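Local coordinates for BB1 (PDB 6D0T), which is a de novo designed beta-barrel, made in work toward fluorescence-activating barrels, with no natural biological function to be expected, at residues F14-S19 with Y66-Q71; G80-Q83 with S89-V92. One frame throughout, in Å; residues are numbered along the deposited sequence.

Contact 1 of 2, residues F14-S19 with Y66-Q71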
ATOM      1  N   PHE A  14       5.991   3.041   4.350  1.00 13.40           N
ATOM      2  CA  PHE A  14       4.566   3.252   4.531  1.00 13.26           C
ATOM      3  C   PHE A  14       4.185   3.423   5.991  1.00 14.45           C
ATOM      4  O   PHE A  14       4.889   2.969   6.911  1.00 13.66           O
ATOM      5  CB  PHE A  14       3.725   2.112   3.915  1.00 13.27           C
ATOM      6  CG  PHE A  14       3.747   0.801   4.688  1.00 12.78           C
ATOM      7  CD1 PHE A  14       2.782   0.528   5.642  1.00 12.41           C
ATOM      8  CD2 PHE A  14       4.666  -0.179   4.382  1.00 17.66           C
ATOM      9  CE1 PHE A  14       2.754  -0.691   6.300  1.00 13.72           C
ATOM     10  CE2 PHE A  14       4.644  -1.411   5.047  1.00 17.10           C
ATOM     11  CZ  PHE A  14       3.698  -1.665   5.987  1.00 14.77           C
ATOM     12  N   ARG A  15       3.084   4.147   6.195  0.51 13.98           N
ATOM     13  CA  ARG A  15       2.445   4.264   7.500  0.51 14.84           C
ATOM     14  C   ARG A  15       0.948   4.243   7.254  0.51 14.23           C
ATOM     15  O   ARG A  15       0.443   5.054   6.473  0.51 15.59           O
ATOM     16  CB  ARG A  15       2.842   5.544   8.237  0.51 20.47           C
ATOM     17  CG  ARG A  15       2.255   5.621   9.650  0.51 28.83           C
ATOM     18  CD  ARG A  15       0.957   6.427   9.724  0.51 39.27           C
ATOM     19  NE  ARG A  15       1.237   7.858   9.792  0.51 49.43           N
ATOM     20  CZ  ARG A  15       1.451   8.533  10.918  0.51 57.04           C
ATOM     21  NH1 ARG A  15       1.715   9.828  10.862  0.51 61.75           N
ATOM     22  NH2 ARG A  15       1.403   7.927  12.099  0.51 58.65           N
ATOM     23  N   PHE A  16       0.256   3.304   7.882  1.00 13.76           N
ATOM     24  CA  PHE A  16      -1.195   3.177   7.770  1.00 15.31           C
ATOM     25  C   PHE A  16      -1.791   3.289   9.169  1.00 15.46           C
ATOM     26  O   PHE A  16      -1.270   2.686  10.108  1.00 18.17           O
ATOM     27  CB  PHE A  16      -1.632   1.827   7.186  1.00 16.50           C
ATOM     28  CG  PHE A  16      -1.035   1.467   5.838  1.00 14.70           C
ATOM     29  CD1 PHE A  16      -0.669   2.417   4.897  1.00 13.27           C
ATOM     30  CD2 PHE A  16      -0.918   0.131   5.503  1.00 16.60           C
ATOM     31  CE1 PHE A  16      -0.175   2.025   3.667  1.00 14.37           C
ATOM     32  CE2 PHE A  16      -0.435  -0.252   4.289  1.00 17.01           C
ATOM     33  CZ  PHE A  16      -0.050   0.720   3.364  1.00 14.80           C
ATOM     34  N   ARG A  17      -2.898   4.012   9.313  1.00 14.93           N
ATOM     35  CA  ARG A  17      -3.500   4.197  10.624  1.00 14.59           C
ATOM     36  C   ARG A  17      -5.018   4.155  10.517  1.00 16.95           C
ATOM     37  O   ARG A  17      -5.610   4.741   9.612  1.00 15.92           O
ATOM     38  CB  ARG A  17      -3.060   5.509  11.260  1.00 16.74           C
ATOM     39  CG  ARG A  17      -3.520   5.688  12.700  1.00 19.61           C
ATOM     40  CD  ARG A  17      -3.057   7.023  13.228  1.00 22.47           C
ATOM     41  NE  ARG A  17      -3.541   7.260  14.588  1.00 25.18           N
ATOM     42  CZ  ARG A  17      -2.836   7.063  15.704  1.00 32.07           C
ATOM     43  NH1 ARG A  17      -1.578   6.607  15.666  1.00 33.97           N
ATOM     44  NH2 ARG A  17      -3.394   7.321  16.872  1.00 35.46           N
ATOM     45  N   SER A  18      -5.643   3.468  11.454  1.00 18.29           N
ATOM     46  CA  SER A  18      -7.087   3.338  11.415  1.00 22.18           C
ATOM     47  C   SER A  18      -7.718   4.383  12.310  1.00 24.52           C
ATOM     48  O   SER A  18      -7.059   5.022  13.123  1.00 23.67           O
ATOM     49  CB  SER A  18      -7.531   1.950  11.850  1.00 23.57           C
ATOM     50  OG  SER A  18      -7.400   1.830  13.232  1.00 28.22           O
ATOM     51  N   SER A  19      -9.025   4.553  12.143  1.00 29.62           N
ATOM     52  CA  SER A  19      -9.726   5.546  12.923  1.00 33.95           C
ATOM     53  C   SER A  19      -9.688   5.219  14.406  1.00 36.97           C
ATOM     54  O   SER A  19      -9.818   6.133  15.222  1.00 38.87           O
ATOM     55  CB  SER A  19     -11.169   5.670  12.413  1.00 36.99           C
ATOM     56  OG  SER A  19     -11.847   4.421  12.459  1.00 39.80           O
ATOM     57  N   TYR A  66      -6.894   3.949  -9.264  1.00 14.94           N
ATOM     58  CA  TYR A  66      -6.109   2.736  -9.042  1.00 15.70           C
ATOM     59  C   TYR A  66      -6.705   1.904  -7.912  1.00 15.80           C
ATOM     60  O   TYR A  66      -7.151   2.447  -6.899  1.00 21.11           O
ATOM     61  CB  TYR A  66      -4.647   3.090  -8.708  1.00 14.96           C
ATOM     62  CG  TYR A  66      -3.823   3.432  -9.931  1.00 13.21           C
ATOM     63  CD1 TYR A  66      -3.410   2.431 -10.787  1.00 13.74           C
ATOM     64  CD2 TYR A  66      -3.505   4.735 -10.247  1.00 14.21           C
ATOM     65  CE1 TYR A  66      -2.699   2.693 -11.875  1.00 13.13           C
ATOM     66  CE2 TYR A  66      -2.783   5.017 -11.387  1.00 13.40           C
ATOM     67  CZ  TYR A  66      -2.384   3.970 -12.195  1.00 13.20           C
ATOM     68  OH  TYR A  66      -1.660   4.159 -13.342  1.00 14.79           O
ATOM     69  N   ARG A  67      -6.695   0.578  -8.097  1.00 16.16           N
ATOM     70  CA  ARG A  67      -7.058  -0.391  -7.073  1.00 16.55           C
ATOM     71  C   ARG A  67      -5.837  -0.727  -6.230  1.00 12.57           C
ATOM     72  O   ARG A  67      -4.757  -0.967  -6.772  1.00 15.63           O
ATOM     73  CB  ARG A  67      -7.607  -1.673  -7.701  1.00 21.06           C
ATOM     74  CG  ARG A  67      -7.910  -2.790  -6.693  1.00 29.72           C
ATOM     75  CD  ARG A  67      -8.408  -4.038  -7.395  1.00 41.11           C
ATOM     76  NE  ARG A  67      -8.585  -5.136  -6.451  1.00 54.65           N
ATOM     77  CZ  ARG A  67      -7.609  -5.954  -6.070  1.00 66.17           C
ATOM     78  N   PHE A  68      -6.016  -0.761  -4.926  1.00 13.69           N
ATOM     79  CA  PHE A  68      -4.953  -1.099  -3.996  1.00 12.42           C
ATOM     80  C   PHE A  68      -5.388  -2.265  -3.127  1.00 13.35           C
ATOM     81  O   PHE A  68      -6.496  -2.250  -2.591  1.00 13.35           O
ATOM     82  CB  PHE A  68      -4.629   0.114  -3.114  1.00 16.12           C
ATOM     83  CG  PHE A  68      -3.800  -0.202  -1.936  1.00 20.37           C
ATOM     84  CD1 PHE A  68      -2.454  -0.439  -2.068  1.00 23.41           C
ATOM     85  CD2 PHE A  68      -4.365  -0.233  -0.677  1.00 27.37           C
ATOM     86  CE1 PHE A  68      -1.684  -0.711  -0.958  1.00 26.07           C
ATOM     87  CE2 PHE A  68      -3.598  -0.519   0.438  1.00 26.33           C
ATOM     88  CZ  PHE A  68      -2.261  -0.743   0.292  1.00 25.60           C
ATOM     89  N   GLU A  69      -4.530  -3.276  -2.999  1.00 11.91           N
ATOM     90  CA  GLU A  69      -4.803  -4.383  -2.097  1.00 12.86           C
ATOM     91  C   GLU A  69      -3.506  -4.882  -1.465  1.00 11.60           C
ATOM     92  O   GLU A  69      -2.447  -4.889  -2.099  1.00 15.28           O
ATOM     93  CB  GLU A  69      -5.550  -5.509  -2.827  1.00 17.68           C
ATOM     94  CG  GLU A  69      -4.822  -6.102  -3.947  1.00 25.33           C
ATOM     95  N   MET A  70      -3.602  -5.314  -0.199  1.00 14.67           N
ATOM     96  CA  MET A  70      -2.453  -5.872   0.504  1.00 14.29           C
ATOM     97  C   MET A  70      -2.975  -6.929   1.462  1.00 16.06           C
ATOM     98  O   MET A  70      -4.067  -6.795   2.014  1.00 18.22           O
ATOM     99  CB  MET A  70      -1.635  -4.808   1.281  1.00 17.96           C
ATOM    100  CG  MET A  70      -0.722  -3.880   0.414  1.00 20.83           C
ATOM    101  SD  MET A  70       0.150  -2.581   1.367  1.00 24.01           S
ATOM    102  CE  MET A  70       0.980  -3.531   2.570  1.00 26.00           C
ATOM    103  N   GLN A  71      -2.197  -7.992   1.631  1.00 14.54           N
ATOM    104  CA  GLN A  71      -2.521  -9.081   2.554  1.00 14.48           C
ATOM    105  C   GLN A  71      -1.335  -9.312   3.467  1.00 14.36           C
ATOM    106  O   GLN A  71      -0.191  -9.409   2.996  1.00 13.71           O
ATOM    107  CB  GLN A  71      -2.855 -10.365   1.810  1.00 16.62           C
ATOM    108  CG  GLN A  71      -4.053 -10.251   0.894  1.00 22.83           C
ATOM    109  CD  GLN A  71      -4.528 -11.603   0.356  1.00 25.19           C
ATOM    110  OE1 GLN A  71      -5.725 -11.929   0.377  1.00 32.48           O
ATOM    111  NE2 GLN A  71      -3.605 -12.370  -0.157  1.00 23.72           N
TER

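Contact 2 of 2, residues G80-Q83 with S89-V92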
ATOM      1  N   GLY A  80      -8.596  -1.112  -1.121  1.00 13.61           N
ATOM      2  CA  GLY A  80      -9.090   0.231  -1.310  1.00 14.87           C
ATOM      3  C   GLY A  80      -8.533   0.902  -2.536  1.00 15.02           C
ATOM      4  O   GLY A  80      -8.404   0.284  -3.606  1.00 15.53           O
ATOM      5  N   THR A  81      -8.207   2.184  -2.403  0.52 15.59           N
ATOM      6  CA  THR A  81      -7.689   2.955  -3.515  0.52 16.35           C
ATOM      7  C   THR A  81      -6.602   3.896  -3.016  0.52 16.38           C
ATOM      8  O   THR A  81      -6.257   3.931  -1.827  0.52 17.18           O
ATOM      9  CB  THR A  81      -8.810   3.723  -4.226  0.52 20.56           C
ATOM     10  OG1 THR A  81      -8.299   4.335  -5.417  0.52 20.58           O
ATOM     11  CG2 THR A  81      -9.404   4.795  -3.314  0.52 22.27           C
ATOM     12  N   LEU A  82      -6.069   4.684  -3.944  1.00 15.22           N
ATOM     13  CA  LEU A  82      -4.984   5.576  -3.611  1.00 14.49           C
ATOM     14  C   LEU A  82      -5.085   6.838  -4.437  1.00 14.00           C
ATOM     15  O   LEU A  82      -5.835   6.907  -5.424  1.00 15.82           O
ATOM     16  CB  LEU A  82      -3.641   4.918  -3.826  1.00 18.68           C
ATOM     17  CG  LEU A  82      -3.415   4.355  -5.200  1.00 19.65           C
ATOM     18  CD1 LEU A  82      -2.875   5.454  -6.146  1.00 20.34           C
ATOM     19  CD2 LEU A  82      -2.453   3.193  -5.119  1.00 21.69           C
ATOM     20  N   GLN A  83      -4.327   7.833  -4.002  1.00 13.85           N
ATOM     21  CA  GLN A  83      -4.214   9.097  -4.718  1.00 12.98           C
ATOM     22  C   GLN A  83      -2.762   9.545  -4.687  1.00 12.50           C
ATOM     23  O   GLN A  83      -2.230   9.885  -3.625  1.00 12.56           O
ATOM     24  CB  GLN A  83      -5.086  10.173  -4.094  1.00 15.18           C
ATOM     25  CG  GLN A  83      -4.956  11.521  -4.823  1.00 17.66           C
ATOM     26  CD  GLN A  83      -5.330  11.453  -6.322  1.00 22.98           C
ATOM     27  OE1 GLN A  83      -6.500  11.239  -6.662  1.00 26.51           O
ATOM     28  NE2 GLN A  83      -4.336  11.657  -7.213  1.00 20.79           N
ATOM     29  N   SER A  89       5.101  10.771  -3.099  1.00 13.13           N
ATOM     30  CA  SER A  89       4.114  10.612  -2.031  1.00 13.11           C
ATOM     31  C   SER A  89       2.783  10.161  -2.597  1.00 11.58           C
ATOM     32  O   SER A  89       2.288  10.748  -3.563  1.00 12.75           O
ATOM     33  CB  SER A  89       3.916  11.923  -1.253  1.00 17.94           C
ATOM     34  OG  SER A  89       2.829  11.819  -0.366  1.00 24.83           O
ATOM     35  N   VAL A  90       2.225   9.098  -1.996  1.00 11.53           N
ATOM     36  CA  VAL A  90       0.940   8.533  -2.386  1.00 11.17           C
ATOM     37  C   VAL A  90       0.082   8.378  -1.134  1.00 11.63           C
ATOM     38  O   VAL A  90       0.531   7.784  -0.147  1.00 13.94           O
ATOM     39  CB  VAL A  90       1.109   7.162  -3.083  1.00 10.93           C
ATOM     40  CG1 VAL A  90      -0.270   6.619  -3.506  1.00 12.71           C
ATOM     41  CG2 VAL A  90       2.012   7.273  -4.277  1.00 12.56           C
ATOM     42  N   GLU A  91      -1.156   8.873  -1.170  1.00 11.62           N
ATOM     43  CA  GLU A  91      -2.061   8.628  -0.049  1.00 12.27           C
ATOM     44  C   GLU A  91      -2.940   7.420  -0.350  1.00 13.69           C
ATOM     45  O   GLU A  91      -3.260   7.146  -1.506  1.00 14.05           O
ATOM     46  CB  GLU A  91      -2.922   9.868   0.256  1.00 16.62           C
ATOM     47  CG  GLU A  91      -2.072  11.012   0.782  1.00 20.15           C
ATOM     48  CD  GLU A  91      -2.835  12.252   1.244  1.00 27.62           C
ATOM     49  OE1 GLU A  91      -4.085  12.307   1.120  1.00 28.37           O
ATOM     50  OE2 GLU A  91      -2.153  13.197   1.735  1.00 29.48           O
ATOM     51  N   VAL A  92      -3.281   6.656   0.687  1.00 12.25           N
ATOM     52  CA  VAL A  92      -4.128   5.482   0.512  1.00 13.24           C
ATOM     53  C   VAL A  92      -5.317   5.558   1.467  1.00 15.16           C
ATOM     54  O   VAL A  92      -5.247   6.159   2.542  1.00 14.24           O
ATOM     55  CB  VAL A  92      -3.366   4.144   0.710  1.00 16.82           C
ATOM     56  CG1 VAL A  92      -2.197   4.053  -0.221  1.00 21.10           C
ATOM     57  CG2 VAL A  92      -2.904   3.953   2.136  1.00 17.88           C
TER

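Contact 1 of 2, residues F14-S19 with Y66-Q71
Phe16 turns its CG anti to its own carbonyl carbon (chi1 -55°), while Phe68 holds CG anti to its backbone N (chi1 166°), and these two torsions send the rings into the barrel from opposite directions until CZ of Phe16 lies 4.1 Å from CZ of Phe68. The rings meet obliquely there. The extended chain of Met70 carries its sulfur to the far end of the Phe16 ring, and a bend at its tip lays CE beside Phe16 CE2, 4.0 Å away. Its SD is 3.8 Å from Phe16 CE2, and the line from SD to the ring centroid, 4.9 Å long, stands 84° off the ring normal. The sulfur therefore sits at the ring edge, a Met-aromatic contact. One face of the Phe16 ring is occupied from within its own strand, Phe14 CD1 standing 3.5 Å above the plane over the ring centre. Trp78 and Phe94 also meet this ring, the latter edge-to-face. With Phe16 CA and Met70 CA 11.7 Å apart, strands 10-18 and 67-72 are joined across the barrel interior purely through apolar surface, the sulfur's approach being consistent with a weak attraction to the slightly positive hydrogen rim of the ring.

Contact 2 of 2, residues G80-Q83 with S89-V92
Strands 80-83 and 89-92 run antiparallel at 148° between their directions, their axes approaching to 4.6 Å, with Gln83 and Glu91 as a hydrogen-bonded pair (Gln83 N to Glu91 O 2.8 Å, Glu91 N to Gln83 O 2.9 Å) next to the non-hydrogen-bonded pair of Leu82 with Val92.

Leu82, Val90 and Val92 carry the apolar side of the pairing. CB of Leu82 is 3.8 Å from Val90 CG1 and 4.0 Å from Val92 CG1, so one methylene touches a branch of each valine. The CG of Leu82 stands between its backbone N and carbonyl carbon (chi1 55°), and from there CD1 also reaches Val90 CG1, at 3.9 Å. Beyond the pair of strands, Val90 touches Trp12, Val92 touches Phe16, and Leu82 touches Phe8 and Tyr66, which places this face in the barrel core.

Gln83 and Glu91 project from the other face, which is exposed. Glu91 CB lies beside Gln83 O, and its chain continues extended beyond CG. On the far side of the Leu82 and Val92 pair from these two residues, a longer CA-H...O contact brings Val92 CA to 3.5 Å from Thr81 O. Apolar residues inside, polar ones outside and two reciprocal backbone bonds are what an antiparallel beta hairpin, here 77-86 with 89-96, contributes to the wall of a closed eight-stranded barrel.

Contact 1 spans the barrel interior and contact 2 stitches neighbouring strands of its wall, with their centres 8 Å apart. Strands 67-72 and 77-86 are successive in the chain and adjacent in the sheet, so the second segment of contact 1 borders the first of contact 2: Phe68 O lies 2.8 Å from Gly80 N and Tyr66 O 2.7 Å from Thr81 OG1, both probable hydrogen bonds. The interior provides a further junction, since Phe16 CE1 packs 3.7 Å from Val92 CG2 and Tyr66 CB 3.9 Å from Leu82 CD1. Phe16 of contact 1 thus also packs on Val92 of contact 2, and the two contacts share a single apolar core.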